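Local coordinates for putative Zn-dependent Alcohol Dehydrogenase (Rhodobacter sphaeroides, PDB 3IV6), which binds S-adenosylmethionine in a Rossmann-like fold and is probably a methyltransferase-type protein, despite its name as a putative zinc-dependent alcohol dehydrogenase, at residues D33-I38 with E244-P249. Residues are numbered along the deposited sequence; the frame is centred on the assembly and turned at random.
Sequences DRENDI and ELPDAP
Glu35 OE2 accepts two successive backbone N-H groups of the loop that follows strand 237-244. Ala248 N donates to Glu35 OE2 over 2.9 Å, nearly straight at 172°, on the syn side. Asp247 N reaches Glu35 OE2 at 3.1 Å, bent to 138°, from above the carboxylate plane and on the same face. The side chain runs extended beyond CG (chi2 174°), which carries the carboxylate from helix 33-39 across to the loop. Its other oxygen, OE1, accepts from Ser32 N, so both oxygens are engaged and the group's rotation is restrained. Apolar atoms line the path: Glu35 CG lies 3.7 Å from Pro246 CD, the two side chains sliding past each other in opposite directions, and Ile38 CD1 reaches the CD corner of the Pro246 ring at 4.0 Å. An alanine in place of Glu35 would probably leave both loop N-H groups and Ser32 N without their acceptor, and the loop less firmly tied to the helix. Asp247 OD1, a like-charged neighbour 4.6 Å from Glu35 OE2, has its own hydrogen-bond partner in Ser32 OG. The N-H groups converging on the buried Glu35 carboxylate probably outweigh this repulsion, fastening an N-terminal helix to the connection between antiparallel strands 237-244 and 251-258.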
loop_
_atom_site.group_PDB
_atom_site.type_symbol
_atom_site.label_atom_id
_atom_site.label_comp_id
_atom_site.label_asym_id
_atom_site.label_seq_id
_atom_site.Cartn_x
_atom_site.Cartn_y
_atom_site.Cartn_z
ATOM N N ASP A 33 10.327 12.819 -5.644
ATOM C CA ASP A 33 11.733 12.739 -5.235
ATOM C C ASP A 33 11.897 13.068 -3.732
ATOM O O ASP A 33 12.451 12.266 -2.967
ATOM C CB ASP A 33 12.632 13.638 -6.086
ATOM C CG ASP A 33 12.739 13.183 -7.545
ATOM O OD1 ASP A 33 12.206 12.102 -7.911
ATOM O OD2 ASP A 33 13.368 13.937 -8.327
ATOM N N ARG A 34 11.377 14.218 -3.309
ATOM C CA ARG A 34 11.509 14.624 -1.932
ATOM C C ARG A 34 11.047 13.563 -0.955
ATOM O O ARG A 34 11.671 13.349 0.129
ATOM C CB ARG A 34 10.687 15.880 -1.691
ATOM C CG ARG A 34 11.497 16.998 -1.154
ATOM C CD ARG A 34 12.302 17.670 -2.290
ATOM N NE ARG A 34 13.686 17.816 -1.886
ATOM C CZ ARG A 34 14.552 18.601 -2.495
ATOM N NH1 ARG A 34 15.798 18.653 -2.060
ATOM N NH2 ARG A 34 14.160 19.328 -3.524
ATOM N N GLU A 35 9.923 12.937 -1.323
ATOM C CA GLU A 35 9.281 11.959 -0.456
ATOM C C GLU A 35 10.052 10.630 -0.391
ATOM O O GLU A 35 10.117 10.004 0.667
ATOM C CB GLU A 35 7.845 11.757 -0.887
ATOM C CG GLU A 35 7.008 12.965 -0.620
ATOM C CD GLU A 35 5.604 12.859 -1.156
ATOM O OE1 GLU A 35 5.358 12.112 -2.141
ATOM O OE2 GLU A 35 4.750 13.553 -0.578
ATOM N N ASN A 36 10.625 10.206 -1.520
ATOM C CA ASN A 36 11.558 9.096 -1.517
ATOM C C ASN A 36 12.646 9.340 -0.464
ATOM O O ASN A 36 12.925 8.482 0.372
ATOM C CB ASN A 36 12.196 8.904 -2.895
ATOM C CG ASN A 36 11.237 8.298 -3.918
ATOM O OD1 ASN A 36 10.192 7.758 -3.573
ATOM N ND2 ASN A 36 11.600 8.384 -5.174
ATOM N N ASP A 37 13.221 10.542 -0.489
ATOM C CA ASP A 37 14.196 10.972 0.495
ATOM C C ASP A 37 13.715 10.913 1.960
ATOM O O ASP A 37 14.436 10.446 2.844
ATOM C CB ASP A 37 14.704 12.356 0.119
ATOM C CG ASP A 37 15.503 12.344 -1.168
ATOM O OD1 ASP A 37 15.755 11.228 -1.698
ATOM O OD2 ASP A 37 15.878 13.438 -1.662
ATOM N N ILE A 38 12.507 11.378 2.229
ATOM C CA ILE A 38 11.984 11.313 3.582
ATOM C C ILE A 38 11.794 9.877 4.084
ATOM O O ILE A 38 11.992 9.588 5.259
ATOM C CB ILE A 38 10.664 12.082 3.668
ATOM C CG1 ILE A 38 10.919 13.571 3.476
ATOM C CG2 ILE A 38 9.920 11.797 4.977
ATOM C CD1 ILE A 38 9.676 14.350 3.071
ATOM N N GLU A 244 3.108 14.911 7.907
ATOM C CA GLU A 244 2.323 15.248 6.726
ATOM C C GLU A 244 3.222 15.518 5.524
ATOM O O GLU A 244 4.054 16.425 5.552
ATOM C CB GLU A 244 1.434 16.461 7.002
ATOM C CG GLU A 244 2.199 17.717 7.389
ATOM C CD GLU A 244 1.292 18.916 7.583
ATOM O OE1 GLU A 244 1.621 19.782 8.420
ATOM O OE2 GLU A 244 0.250 18.991 6.899
ATOM N N LEU A 245 3.049 14.727 4.471
ATOM C CA LEU A 245 3.992 14.714 3.359
ATOM C C LEU A 245 3.769 15.907 2.434
ATOM O O LEU A 245 2.641 16.364 2.255
ATOM C CB LEU A 245 3.872 13.408 2.571
ATOM C CG LEU A 245 4.460 12.161 3.233
ATOM C CD1 LEU A 245 4.333 10.955 2.316
ATOM C CD2 LEU A 245 5.912 12.393 3.623
ATOM N N PRO A 246 4.854 16.405 1.849
ATOM C CA PRO A 246 4.821 17.680 1.124
ATOM C C PRO A 246 3.960 17.593 -0.132
ATOM O O PRO A 246 3.063 18.416 -0.321
ATOM C CB PRO A 246 6.286 17.896 0.741
ATOM C CG PRO A 246 6.852 16.524 0.651
ATOM C CD PRO A 246 6.150 15.719 1.707
ATOM N N ASP A 247 4.234 16.605 -0.977
ATOM C CA ASP A 247 3.696 16.584 -2.331
ATOM C C ASP A 247 2.388 15.804 -2.395
ATOM O O ASP A 247 1.391 16.287 -2.931
ATOM C CB ASP A 247 4.714 15.983 -3.303
ATOM C CG ASP A 247 5.986 16.803 -3.395
ATOM O OD1 ASP A 247 7.074 16.203 -3.521
ATOM O OD2 ASP A 247 5.898 18.049 -3.341
ATOM N N ALA A 248 2.399 14.594 -1.844
ATOM C CA ALA A 248 1.262 13.690 -1.958
ATOM C C ALA A 248 0.014 14.290 -1.317
ATOM O O ALA A 248 0.095 15.270 -0.576
ATOM C CB ALA A 248 1.589 12.345 -1.330
ATOM N N PRO A 249 -1.139 13.696 -1.608
ATOM C CA PRO A 249 -2.428 14.316 -1.284
ATOM C C PRO A 249 -2.878 13.981 0.133
ATOM O O PRO A 249 -3.305 12.855 0.394
ATOM C CB PRO A 249 -3.379 13.682 -2.301
ATOM C CG PRO A 249 -2.512 13.351 -3.462
ATOM C CD PRO A 249 -1.181 12.962 -2.884
#